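Local coordinates for enzyme subtilase SubTY from Bacillus sp. TY145 (Bacillus sp., PDB 5FFN), which probably cleaves peptide bonds in proteins as a subtilisin-type serine endopeptidase that carries bound calcium and sodium ions, at residues S144-D155 / I178-A187; Y156-I164 / H273-Q281. All coordinates share one frame; numbering follows the deposited sequence.

Contact 1: residues S144-D155 / I178-A187; sequences SAKDSLIASAVD and IGFPGGLVNA. With NA (sodium ion), chain E.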
ATOM      1  N   SER A 144      11.130   5.381   5.244  1.00 11.59           N
ATOM      2  CA  SER A 144      12.025   4.394   5.805  1.00 12.19           C
ATOM      3  C   SER A 144      12.086   4.482   7.323  1.00 12.92           C
ATOM      4  O   SER A 144      12.013   3.472   8.024  1.00 13.23           O
ATOM      5  CB  SER A 144      13.413   4.597   5.211  1.00 12.85           C
ATOM      6  OG  SER A 144      14.269   3.637   5.713  1.00 17.07           O
ATOM      7  N   ALA A 145      12.216   5.722   7.808  1.00 12.49           N
ATOM      8  CA  ALA A 145      12.287   5.997   9.237  1.00 11.45           C
ATOM      9  C   ALA A 145      10.864   6.065   9.830  1.00 11.82           C
ATOM     10  O   ALA A 145       9.927   6.494   9.187  1.00 11.72           O
ATOM     11  CB  ALA A 145      12.983   7.322   9.451  1.00 12.29           C
ATOM     12  N   LYS A 146      10.723   5.707  11.099  1.00 11.45           N
ATOM     13  CA  LYS A 146       9.465   5.946  11.794  1.00 11.29           C
ATOM     14  C   LYS A 146       9.250   7.464  11.964  1.00  9.87           C
ATOM     15  O   LYS A 146      10.162   8.202  12.394  1.00 10.98           O
ATOM     16  CB  LYS A 146       9.491   5.233  13.139  1.00 10.87           C
ATOM     17  CG  LYS A 146       8.331   5.493  14.038  1.00 12.97           C
ATOM     18  CD  LYS A 146       8.374   4.642  15.316  1.00 13.50           C
ATOM     19  CE  LYS A 146       7.205   4.908  16.187  1.00 17.00           C
ATOM     20  NZ  LYS A 146       7.276   4.072  17.418  1.00 17.05           N
ATOM     21  N   ASP A 147       8.046   7.895  11.628  1.00 10.65           N
ATOM     22  CA  ASP A 147       7.528   9.274  11.809  1.00 10.45           C
ATOM     23  C   ASP A 147       6.505   9.180  12.966  1.00 11.17           C
ATOM     24  O   ASP A 147       5.429   8.586  12.828  1.00  8.94           O
ATOM     25  CB  ASP A 147       6.877   9.769  10.510  1.00 10.90           C
ATOM     26  CG  ASP A 147       6.216  11.120  10.631  1.00 11.23           C
ATOM     27  OD1 ASP A 147       5.573  11.440  11.671  1.00 11.44           O
ATOM     28  OD2 ASP A 147       6.314  11.888   9.668  1.00 10.64           O
ATOM     29  N   SER A 148       6.854   9.776  14.103  1.00 10.34           N
ATOM     30  CA  SER A 148       5.973   9.695  15.283  1.00 11.25           C
ATOM     31  C   SER A 148       4.657  10.483  15.191  1.00 11.36           C
ATOM     32  O   SER A 148       3.703  10.183  15.954  1.00 10.28           O
ATOM     33  CB  SER A 148       6.736  10.034  16.550  1.00 11.80           C
ATOM     34  OG  SER A 148       7.663   9.010  16.895  1.00 11.89           O
ATOM     35  N   LEU A 149       4.614  11.513  14.335  1.00  9.48           N
ATOM     36  CA  LEU A 149       3.407  12.289  14.170  1.00 10.50           C
ATOM     37  C   LEU A 149       2.376  11.368  13.489  1.00 10.12           C
ATOM     38  O   LEU A 149       1.234  11.232  13.896  1.00 10.69           O
ATOM     39  CB  LEU A 149       3.637  13.533  13.321  1.00 11.02           C
ATOM     40  CG  LEU A 149       2.384  14.415  13.163  1.00 13.05           C
ATOM     41  CD1 LEU A 149       1.878  14.897  14.561  1.00 14.68           C
ATOM     42  CD2 LEU A 149       2.621  15.552  12.203  1.00 14.17           C
ATOM     43  N   ILE A 150       2.799  10.730  12.425  1.00  9.22           N
ATOM     44  CA  ILE A 150       1.956   9.744  11.744  1.00  9.17           C
ATOM     45  C   ILE A 150       1.592   8.593  12.714  1.00  7.88           C
ATOM     46  O   ILE A 150       0.424   8.127  12.729  1.00  8.63           O
ATOM     47  CB  ILE A 150       2.627   9.262  10.440  1.00  8.77           C
ATOM     48  CG1 ILE A 150       2.548  10.376   9.408  1.00  9.32           C
ATOM     49  CG2 ILE A 150       1.952   7.971   9.878  1.00 11.62           C
ATOM     50  CD1 ILE A 150       3.282  10.090   8.115  1.00 10.63           C
ATOM     51  N   ALA A 151       2.546   8.157  13.506  1.00  8.65           N
ATOM     52  CA  ALA A 151       2.327   7.049  14.452  1.00  9.24           C
ATOM     53  C   ALA A 151       1.260   7.417  15.476  1.00  9.64           C
ATOM     54  O   ALA A 151       0.363   6.604  15.781  1.00  9.61           O
ATOM     55  CB  ALA A 151       3.640   6.683  15.179  1.00  9.63           C
ATOM     56  N   SER A 152       1.338   8.659  15.995  1.00 10.41           N
ATOM     57  CA  SER A 152       0.320   9.154  16.914  1.00 11.26           C
ATOM     58  C   SER A 152      -1.090   9.091  16.288  1.00 10.99           C
ATOM     59  O   SER A 152      -2.074   8.644  16.949  1.00 10.98           O
ATOM     60  CB  SER A 152       0.645  10.579  17.345  1.00 10.67           C
ATOM     61  OG  SER A 152      -0.391  11.109  18.167  1.00 13.20           O
ATOM     62  N   ALA A 153      -1.169   9.476  15.021  1.00 11.27           N
ATOM     63  CA  ALA A 153      -2.442   9.481  14.257  1.00 11.04           C
ATOM     64  C   ALA A 153      -2.951   8.057  14.056  1.00 10.71           C
ATOM     65  O   ALA A 153      -4.157   7.759  14.270  1.00 10.46           O
ATOM     66  CB  ALA A 153      -2.255  10.173  12.961  1.00 11.71           C
ATOM     67  N   VAL A 154      -2.044   7.148  13.690  1.00  9.87           N
ATOM     68  CA  VAL A 154      -2.421   5.742  13.516  1.00  9.81           C
ATOM     69  C   VAL A 154      -3.005   5.181  14.823  1.00 10.84           C
ATOM     70  O   VAL A 154      -4.036   4.491  14.788  1.00 10.85           O
ATOM     71  CB  VAL A 154      -1.205   4.916  13.017  1.00 10.35           C
ATOM     72  CG1 VAL A 154      -1.421   3.395  13.232  1.00 12.26           C
ATOM     73  CG2 VAL A 154      -0.887   5.294  11.583  1.00 10.75           C
ATOM     74  N   ASP A 155      -2.347   5.451  15.954  1.00 10.59           N
ATOM     75  CA  ASP A 155      -2.827   4.946  17.264  1.00 12.15           C
ATOM     76  C   ASP A 155      -4.179   5.542  17.637  1.00 12.72           C
ATOM     77  O   ASP A 155      -4.998   4.867  18.205  1.00 12.68           O
ATOM     78  CB  ASP A 155      -1.798   5.151  18.368  1.00 12.72           C
ATOM     79  CG  ASP A 155      -0.559   4.284  18.167  1.00 16.94           C
ATOM     80  OD1 ASP A 155      -0.624   3.335  17.350  1.00 21.14           O
ATOM     81  OD2 ASP A 155       0.479   4.582  18.774  1.00 19.72           O
ATOM     82  N   ILE A 178      11.942  -2.805   6.641  1.00 12.32           N
ATOM     83  CA  ILE A 178      10.521  -2.396   6.767  1.00 10.94           C
ATOM     84  C   ILE A 178      10.446  -0.892   7.060  1.00 10.75           C
ATOM     85  O   ILE A 178      11.256  -0.362   7.833  1.00 11.10           O
ATOM     86  CB  ILE A 178       9.801  -3.267   7.850  1.00 11.43           C
ATOM     87  CG1 ILE A 178       8.281  -3.023   7.865  1.00 11.69           C
ATOM     88  CG2 ILE A 178      10.399  -3.027   9.216  1.00 10.40           C
ATOM     89  CD1 ILE A 178       7.515  -3.972   8.841  1.00 11.63           C
ATOM     90  N   GLY A 179       9.512  -0.205   6.431  1.00  9.83           N
ATOM     91  CA  GLY A 179       9.238   1.212   6.730  1.00 10.62           C
ATOM     92  C   GLY A 179       7.914   1.431   7.466  1.00 10.21           C
ATOM     93  O   GLY A 179       7.291   0.498   8.002  1.00  8.92           O
ATOM     94  N   PHE A 180       7.541   2.686   7.521  1.00 10.71           N
ATOM     95  CA  PHE A 180       6.466   3.197   8.368  1.00 10.26           C
ATOM     96  C   PHE A 180       5.534   4.078   7.531  1.00 10.38           C
ATOM     97  O   PHE A 180       6.007   4.827   6.678  1.00 10.96           O
ATOM     98  CB  PHE A 180       7.070   3.984   9.554  1.00 11.37           C
ATOM     99  CG  PHE A 180       7.886   3.110  10.446  1.00 11.16           C
ATOM    100  CD1 PHE A 180       9.225   2.841  10.126  1.00 11.10           C
ATOM    101  CD2 PHE A 180       7.302   2.464  11.539  1.00 12.23           C
ATOM    102  CE1 PHE A 180       9.969   1.947  10.919  1.00 13.61           C
ATOM    103  CE2 PHE A 180       8.046   1.591  12.334  1.00 13.68           C
ATOM    104  CZ  PHE A 180       9.376   1.330  12.013  1.00 14.01           C
ATOM    105  N   PRO A 181       4.226   4.056   7.828  1.00  9.66           N
ATOM    106  CA  PRO A 181       3.626   3.426   9.025  1.00  9.61           C
ATOM    107  C   PRO A 181       3.417   1.924   9.059  1.00 10.45           C
ATOM    108  O   PRO A 181       2.951   1.424  10.076  1.00  9.27           O
ATOM    109  CB  PRO A 181       2.241   4.138   9.107  1.00 10.14           C
ATOM    110  CG  PRO A 181       1.931   4.390   7.741  1.00 11.42           C
ATOM    111  CD  PRO A 181       3.210   4.795   7.063  1.00  9.79           C
ATOM    112  N   GLY A 182       3.706   1.202   7.970  1.00 10.50           N
ATOM    113  CA  GLY A 182       3.556  -0.253   7.964  1.00 11.11           C
ATOM    114  C   GLY A 182       4.112  -0.943   9.196  1.00 11.01           C
ATOM    115  O   GLY A 182       3.436  -1.784   9.793  1.00 10.78           O
ATOM    116  N   GLY A 183       5.346  -0.566   9.577  1.00 10.16           N
ATOM    117  CA  GLY A 183       6.076  -1.151  10.694  1.00 11.06           C
ATOM    118  C   GLY A 183       5.563  -0.828  12.093  1.00 11.01           C
ATOM    119  O   GLY A 183       6.118  -1.328  13.086  1.00 10.40           O
ATOM    120  N   LEU A 184       4.516  -0.015  12.189  1.00 10.88           N
ATOM    121  CA  LEU A 184       3.892   0.282  13.495  1.00 11.30           C
ATOM    122  C   LEU A 184       3.122  -0.912  14.032  1.00 10.44           C
ATOM    123  O   LEU A 184       2.514  -1.679  13.265  1.00 10.18           O
ATOM    124  CB  LEU A 184       2.978   1.485  13.430  1.00 10.48           C
ATOM    125  CG  LEU A 184       3.666   2.772  12.994  1.00 12.44           C
ATOM    126  CD1 LEU A 184       2.603   3.835  12.686  1.00 12.66           C
ATOM    127  CD2 LEU A 184       4.704   3.250  14.058  1.00 14.83           C
ATOM    128  N   VAL A 185       3.047  -1.024  15.352  1.00 10.92           N
ATOM    129  CA  VAL A 185       2.361  -2.173  15.940  1.00 11.34           C
ATOM    130  C   VAL A 185       0.885  -2.240  15.566  1.00 10.63           C
ATOM    131  O   VAL A 185       0.321  -3.316  15.411  1.00 11.48           O
ATOM    132  CB  VAL A 185       2.551  -2.234  17.496  1.00 11.96           C
ATOM    133  CG1 VAL A 185       1.936  -1.096  18.104  1.00 15.98           C
ATOM    134  CG2 VAL A 185       1.854  -3.462  18.044  1.00 15.74           C
ATOM    135  N   ASN A 186       0.274  -1.074  15.397  1.00 10.71           N
ATOM    136  CA  ASN A 186      -1.147  -0.969  15.147  1.00 11.91           C
ATOM    137  C   ASN A 186      -1.528  -0.774  13.676  1.00 11.68           C
ATOM    138  O   ASN A 186      -2.662  -0.434  13.363  1.00 11.69           O
ATOM    139  CB  ASN A 186      -1.754   0.127  16.042  1.00 12.94           C
ATOM    140  CG  ASN A 186      -1.739  -0.257  17.536  1.00 15.16           C
ATOM    141  OD1 ASN A 186      -1.879  -1.406  17.865  1.00 18.51           O
ATOM    142  ND2 ASN A 186      -1.594   0.713  18.395  1.00 20.06           N
ATOM    143  N   ALA A 187      -0.558  -0.995  12.771  1.00 10.63           N
ATOM    144  CA  ALA A 187      -0.843  -1.014  11.329  1.00 10.99           C
ATOM    145  C   ALA A 187      -0.507  -2.409  10.806  1.00 10.68           C
ATOM    146  O   ALA A 187       0.477  -2.998  11.229  1.00 10.76           O
ATOM    147  CB  ALA A 187      -0.056   0.016  10.613  1.00 11.12           C
TER
HETATM  148 NA    NA E 403       2.807  -3.145  11.554  1.00 10.15          NA
HETATM  149  O   HOH W   1      13.174   1.131   7.299  1.00 23.22           O
HETATM  150  O   HOH W   2       1.169   1.654  16.415  1.00 15.79           O
HETATM  151  O   HOH W   3       4.733  -4.104  12.383  1.00 10.14           O
HETATM  152  O   HOH W   4       2.396  -5.385  10.833  1.00  8.32           O

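Contact 2: residues Y156-I164 / H273-Q281; sequences YAYGKGVLI and HSQLRTELQ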
ATOM      1  N   TYR A 156      -4.364   6.822  17.323  1.00 12.38           N
ATOM      2  CA  TYR A 156      -5.626   7.499  17.538  1.00 12.38           C
ATOM      3  C   TYR A 156      -6.739   6.810  16.750  1.00 11.64           C
ATOM      4  O   TYR A 156      -7.807   6.526  17.300  1.00 11.88           O
ATOM      5  CB  TYR A 156      -5.501   8.943  17.105  1.00 13.36           C
ATOM      6  CG  TYR A 156      -6.760   9.773  17.228  1.00 14.23           C
ATOM      7  CD1 TYR A 156      -7.184  10.227  18.480  1.00 16.17           C
ATOM      8  CD2 TYR A 156      -7.503  10.134  16.108  1.00 14.05           C
ATOM      9  CE1 TYR A 156      -8.296  11.029  18.591  1.00 16.49           C
ATOM     10  CE2 TYR A 156      -8.624  10.953  16.210  1.00 14.79           C
ATOM     11  CZ  TYR A 156      -9.013  11.385  17.453  1.00 18.52           C
ATOM     12  OH  TYR A 156     -10.104  12.219  17.553  1.00 19.13           O
ATOM     13  N   ALA A 157      -6.468   6.503  15.478  1.00 11.06           N
ATOM     14  CA  ALA A 157      -7.463   5.883  14.615  1.00 10.52           C
ATOM     15  C   ALA A 157      -7.742   4.461  15.038  1.00 10.91           C
ATOM     16  O   ALA A 157      -8.908   4.027  15.028  1.00 10.50           O
ATOM     17  CB  ALA A 157      -7.011   5.950  13.177  1.00 10.96           C
ATOM     18  N   TYR A 158      -6.698   3.731  15.414  1.00 10.90           N
ATOM     19  CA  TYR A 158      -6.864   2.328  15.836  1.00 11.85           C
ATOM     20  C   TYR A 158      -7.681   2.290  17.126  1.00 11.91           C
ATOM     21  O   TYR A 158      -8.502   1.381  17.333  1.00 11.95           O
ATOM     22  CB  TYR A 158      -5.522   1.638  16.044  1.00 11.83           C
ATOM     23  CG  TYR A 158      -5.594   0.106  16.088  1.00  9.15           C
ATOM     24  CD1 TYR A 158      -5.776  -0.624  14.919  1.00 11.52           C
ATOM     25  CD2 TYR A 158      -5.514  -0.597  17.296  1.00 11.32           C
ATOM     26  CE1 TYR A 158      -5.838  -2.035  14.937  1.00 12.91           C
ATOM     27  CE2 TYR A 158      -5.584  -2.010  17.326  1.00 12.58           C
ATOM     28  CZ  TYR A 158      -5.735  -2.714  16.131  1.00 14.37           C
ATOM     29  OH  TYR A 158      -5.793  -4.088  16.103  1.00 12.85           O
ATOM     30  N   GLY A 159      -7.484   3.318  17.959  1.00 12.60           N
ATOM     31  CA  GLY A 159      -8.191   3.437  19.233  1.00 12.61           C
ATOM     32  C   GLY A 159      -9.654   3.759  19.054  1.00 13.02           C
ATOM     33  O   GLY A 159     -10.417   3.605  19.992  1.00 14.32           O
ATOM     34  N   LYS A 160     -10.031   4.259  17.889  1.00 12.46           N
ATOM     35  CA  LYS A 160     -11.410   4.555  17.519  1.00 13.66           C
ATOM     36  C   LYS A 160     -12.026   3.513  16.535  1.00 13.37           C
ATOM     37  O   LYS A 160     -13.055   3.784  15.894  1.00 12.21           O
ATOM     38  CB  LYS A 160     -11.492   5.977  16.958  1.00 15.01           C
ATOM     39  CG  LYS A 160     -11.167   7.069  18.001  1.00 19.00           C
ATOM     40  CD  LYS A 160     -11.011   8.416  17.353  1.00 24.70           C
ATOM     41  CE  LYS A 160     -11.908   9.467  17.942  1.00 29.50           C
ATOM     42  NZ  LYS A 160     -13.305   9.174  17.671  1.00 31.72           N
ATOM     43  N   GLY A 161     -11.445   2.304  16.493  1.00 12.70           N
ATOM     44  CA  GLY A 161     -12.017   1.158  15.767  1.00 12.53           C
ATOM     45  C   GLY A 161     -11.845   1.131  14.259  1.00 12.52           C
ATOM     46  O   GLY A 161     -12.647   0.503  13.551  1.00 14.33           O
ATOM     47  N   VAL A 162     -10.849   1.873  13.753  1.00 11.54           N
ATOM     48  CA  VAL A 162     -10.530   1.930  12.317  1.00 10.75           C
ATOM     49  C   VAL A 162      -9.352   0.978  12.050  1.00 10.40           C
ATOM     50  O   VAL A 162      -8.335   1.035  12.763  1.00 11.14           O
ATOM     51  CB  VAL A 162     -10.115   3.365  11.867  1.00 11.35           C
ATOM     52  CG1 VAL A 162      -9.694   3.378  10.391  1.00 11.38           C
ATOM     53  CG2 VAL A 162     -11.268   4.368  12.066  1.00 12.65           C
ATOM     54  N   LEU A 163      -9.502   0.078  11.085  1.00  9.69           N
ATOM     55  CA  LEU A 163      -8.402  -0.825  10.706  1.00 10.28           C
ATOM     56  C   LEU A 163      -7.427  -0.032   9.822  1.00 10.49           C
ATOM     57  O   LEU A 163      -7.850   0.677   8.909  1.00 11.84           O
ATOM     58  CB  LEU A 163      -8.927  -2.009   9.911  1.00 11.08           C
ATOM     59  CG  LEU A 163      -7.889  -3.075   9.574  1.00  9.70           C
ATOM     60  CD1 LEU A 163      -7.397  -3.736  10.861  1.00 12.16           C
ATOM     61  CD2 LEU A 163      -8.469  -4.069   8.628  1.00 13.13           C
ATOM     62  N   ILE A 164      -6.135  -0.181  10.068  1.00 10.37           N
ATOM     63  CA  ILE A 164      -5.106   0.471   9.259  1.00  9.71           C
ATOM     64  C   ILE A 164      -4.268  -0.602   8.544  1.00  9.62           C
ATOM     65  O   ILE A 164      -3.626  -1.459   9.193  1.00  9.35           O
ATOM     66  CB  ILE A 164      -4.167   1.424  10.098  1.00 10.27           C
ATOM     67  CG1 ILE A 164      -4.966   2.558  10.784  1.00 13.09           C
ATOM     68  CG2 ILE A 164      -3.122   2.070   9.232  1.00 11.73           C
ATOM     69  CD1 ILE A 164      -5.239   2.277  12.184  1.00 15.34           C
ATOM     70  N   HIS A 273     -12.889  -4.027  14.317  1.00 10.96           N
ATOM     71  CA  HIS A 273     -11.681  -3.917  13.507  1.00 11.74           C
ATOM     72  C   HIS A 273     -10.577  -4.894  13.952  1.00 11.38           C
ATOM     73  O   HIS A 273      -9.826  -5.444  13.103  1.00 10.43           O
ATOM     74  CB  HIS A 273     -11.212  -2.463  13.477  1.00 12.80           C
ATOM     75  CG  HIS A 273     -10.492  -2.015  14.704  1.00 12.25           C
ATOM     76  ND1 HIS A 273     -11.004  -2.179  15.966  1.00 11.44           N
ATOM     77  CD2 HIS A 273      -9.318  -1.350  14.854  1.00 14.42           C
ATOM     78  CE1 HIS A 273     -10.125  -1.715  16.846  1.00 13.52           C
ATOM     79  NE2 HIS A 273      -9.111  -1.174  16.191  1.00 11.91           N
ATOM     80  N   SER A 274     -10.411  -5.079  15.262  1.00 10.87           N
ATOM     81  CA  SER A 274      -9.348  -5.981  15.744  1.00 10.42           C
ATOM     82  C   SER A 274      -9.706  -7.451  15.557  1.00 11.41           C
ATOM     83  O   SER A 274      -8.831  -8.274  15.290  1.00  9.69           O
ATOM     84  CB  SER A 274      -8.964  -5.693  17.190  1.00 12.45           C
ATOM     85  OG  SER A 274     -10.036  -5.992  18.069  1.00 11.84           O
ATOM     86  N   GLN A 275     -10.989  -7.794  15.662  1.00 10.78           N
ATOM     87  CA  GLN A 275     -11.405  -9.156  15.268  1.00 10.81           C
ATOM     88  C   GLN A 275     -11.160  -9.407  13.755  1.00 10.84           C
ATOM     89  O   GLN A 275     -10.684 -10.472  13.374  1.00  9.82           O
ATOM     90  CB  GLN A 275     -12.888  -9.404  15.563  1.00 11.14           C
ATOM     91  CG  GLN A 275     -13.290  -9.528  17.044  1.00 11.56           C
ATOM     92  CD  GLN A 275     -14.807  -9.675  17.149  1.00 13.20           C
ATOM     93  OE1 GLN A 275     -15.542  -8.764  16.762  1.00 14.22           O
ATOM     94  NE2 GLN A 275     -15.285 -10.847  17.624  1.00 11.92           N
ATOM     95  N   LEU A 276     -11.437  -8.377  12.945  1.00  9.84           N
ATOM     96  CA  LEU A 276     -11.187  -8.423  11.492  1.00 10.29           C
ATOM     97  C   LEU A 276      -9.678  -8.639  11.250  1.00 10.97           C
ATOM     98  O   LEU A 276      -9.273  -9.484  10.442  1.00 10.44           O
ATOM     99  CB  LEU A 276     -11.713  -7.146  10.822  1.00 10.12           C
ATOM    100  CG  LEU A 276     -11.384  -6.986   9.339  1.00  8.98           C
ATOM    101  CD1 LEU A 276     -11.967  -8.120   8.549  1.00  8.64           C
ATOM    102  CD2 LEU A 276     -11.888  -5.654   8.861  1.00 10.94           C
ATOM    103  N   ARG A 277      -8.851  -7.881  11.955  1.00  9.14           N
ATOM    104  CA  ARG A 277      -7.404  -7.996  11.832  1.00 11.25           C
ATOM    105  C   ARG A 277      -6.940  -9.396  12.213  1.00 11.39           C
ATOM    106  O   ARG A 277      -6.063  -9.973  11.559  1.00 11.37           O
ATOM    107  CB  ARG A 277      -6.715  -6.991  12.752  1.00 10.55           C
ATOM    108  CG  ARG A 277      -5.218  -7.027  12.658  1.00 12.41           C
ATOM    109  CD  ARG A 277      -4.581  -5.934  13.422  1.00 11.86           C
ATOM    110  NE  ARG A 277      -3.125  -5.934  13.269  1.00 12.76           N
ATOM    111  CZ  ARG A 277      -2.308  -5.135  13.948  1.00 13.83           C
ATOM    112  NH1 ARG A 277      -2.769  -4.303  14.866  1.00 14.23           N
ATOM    113  NH2 ARG A 277      -1.012  -5.166  13.710  1.00 13.15           N
ATOM    114  N   THR A 278      -7.539  -9.934  13.287  1.00 11.63           N
ATOM    115  CA  THR A 278      -7.183 -11.259  13.772  1.00 12.06           C
ATOM    116  C   THR A 278      -7.508 -12.322  12.722  1.00 10.63           C
ATOM    117  O   THR A 278      -6.772 -13.289  12.567  1.00 10.52           O
ATOM    118  CB  THR A 278      -7.932 -11.532  15.105  1.00 12.68           C
ATOM    119  OG1 THR A 278      -7.392 -10.641  16.075  1.00 17.19           O
ATOM    120  CG2 THR A 278      -7.776 -12.927  15.592  1.00 16.54           C
ATOM    121  N   GLU A 279      -8.621 -12.150  12.044  1.00 10.36           N
ATOM    122  CA  GLU A 279      -9.071 -13.102  11.036  1.00 10.75           C
ATOM    123  C   GLU A 279      -8.210 -12.962   9.762  1.00 10.54           C
ATOM    124  O   GLU A 279      -7.938 -13.956   9.102  1.00  9.68           O
ATOM    125  CB  GLU A 279     -10.558 -12.936  10.789  1.00 13.09           C
ATOM    126  CG  GLU A 279     -11.116 -13.668   9.640  1.00 13.41           C
ATOM    127  CD  GLU A 279     -11.034 -15.195   9.680  1.00 11.63           C
ATOM    128  OE1 GLU A 279     -10.470 -15.846  10.586  1.00 11.01           O
ATOM    129  OE2 GLU A 279     -11.506 -15.767   8.686  1.00 13.30           O
ATOM    130  N   LEU A 280      -7.750 -11.757   9.444  1.00 10.29           N
ATOM    131  CA  LEU A 280      -6.704 -11.631   8.391  1.00 10.09           C
ATOM    132  C   LEU A 280      -5.453 -12.451   8.732  1.00 10.40           C
ATOM    133  O   LEU A 280      -4.883 -13.147   7.876  1.00 10.40           O
ATOM    134  CB  LEU A 280      -6.341 -10.161   8.092  1.00 11.75           C
ATOM    135  CG  LEU A 280      -7.377  -9.303   7.379  1.00 13.03           C
ATOM    136  CD1 LEU A 280      -6.932  -7.804   7.435  1.00 16.92           C
ATOM    137  CD2 LEU A 280      -7.577  -9.772   5.933  1.00 14.73           C
ATOM    138  N   GLN A 281      -5.026 -12.367   9.980  1.00  9.57           N
ATOM    139  CA  GLN A 281      -3.896 -13.118  10.451  1.00 10.85           C
ATOM    140  C   GLN A 281      -4.189 -14.628  10.359  1.00  9.78           C
ATOM    141  O   GLN A 281      -3.335 -15.393   9.914  1.00 10.70           O
ATOM    142  CB  GLN A 281      -3.580 -12.696  11.868  1.00 10.34           C
ATOM    143  CG  GLN A 281      -3.126 -11.224  11.980  1.00 11.91           C
ATOM    144  CD  GLN A 281      -2.964 -10.779  13.434  1.00 14.19           C
ATOM    145  OE1 GLN A 281      -3.284 -11.555  14.334  1.00 14.86           O
ATOM    146  NE2 GLN A 281      -2.518  -9.518  13.668  1.00 10.58           N
TER
HETATM  147  O   HOH W   5     -14.232  -1.468  14.860  1.00 14.27           O

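Contact 1: residues S144-D155 / I178-A187
Ser144 and Gly179 bring their backbones closest, CA to CA 4.3 Å, and the irregular segment 178-187 then follows the helix that begins at Ser148 until Asp155 faces Asn186. In this subtilisin-type alpha/beta fold the segment leads towards strand 188-194 and folds round a sodium ion through two type I turns. Phe180 offers a ring face to Lys146, whose CB lies over its centre, 3.7 Å from the centroid and 6° off the normal, a CH-pi contact. With CG anti to the backbone N (chi1 174°) and the rest extended, Lys146 runs on past the ring to put CE 3.7 Å from Leu184 CD2, while NZ makes a salt bridge with Glu223; an apolar shaft with a charged end suits this exposed edge. Leu184 presses CD1 to 3.7 Å from Ala151 CA, an approach the small alanine permits, and also meets Val154 CG2. Pro181, behind a cis peptide bond, rests CB on Ile150 CG2. Carbonyl oxygens of Gly182, Leu184 and Ala187 and two waters bind the sodium. A further water joins Asp155 OD1 to Asn186 N, and Asn186 ND2 reaches Asp155 OD1 from above the carboxylate plane at 3.0 Å, with an N-H...O angle of 161°.

Contact 2: residues Y156-I164 / H273-Q281
His273 turns an edge of its imidazole to the face of Tyr158 and lays one of its own faces on Gly161. NE2 sits over the tyrosine ring centre, an edge-to-face pair with centroids 4.4 Å apart and planes at 59°. Gly161 CA lies 3.5 Å from the imidazole centroid. Histidine suits the place: its flat ring rests on glycine while NE2 gives a weak, bent hydrogen bond to Tyr158 O (2.9 Å, 120°). A water joins Gly161 O to His273 N at the start of helix 273-286. Tyr158 adds reach to its broad face: with CG anti to its own N (chi1 -163°), it brings OH to the guanidinium edge of Arg277. There NH1 donates weakly to OH at 3.3 Å, phenol ring and guanidinium nearly perpendicular. Arg277 is held by its salt bridge to Glu227. With an alanine at Tyr158, the NE2 edge of His273 would probably lose its aromatic face and be less firmly held in rotation, and Arg277 a weak partner. Farther in, the two branches of Leu163 suit the apolar side of the helix, CD1 3.8 Å from Arg277 CB and CD2 3.8 Å from Leu276 CD2. Gly161, whose positive phi favours glycine, is the C-prime residue of a Schellman motif that ends helix 148-159, completing the beta-alpha-beta crossover from strand 134-142 to strand 163-167 in the subtilisin-type fold.

In the fold
Both contacts use helix 148-159: contact 1 takes its beginning and middle, contact 2 its last turn and the strand that follows. Contact 1 is the more buried, a mostly apolar seam, with one aromatic ring, beside the sodium-binding loop and with polar groups at its ends, although Lys146 and Asp155 are exposed. Contact 2 is partly buried and more aromatic; its two direct hydrogen bonds between the segments are both weak, and its apolar part lies inward, where Leu163 also meets helix 250-267. The two touch directly: Arg277 NH2 probably bonds to Val185 O at 2.8 Å, and Tyr158 packs on Asn186, so the sodium-binding loop lies against helices 148-159 and 273-286.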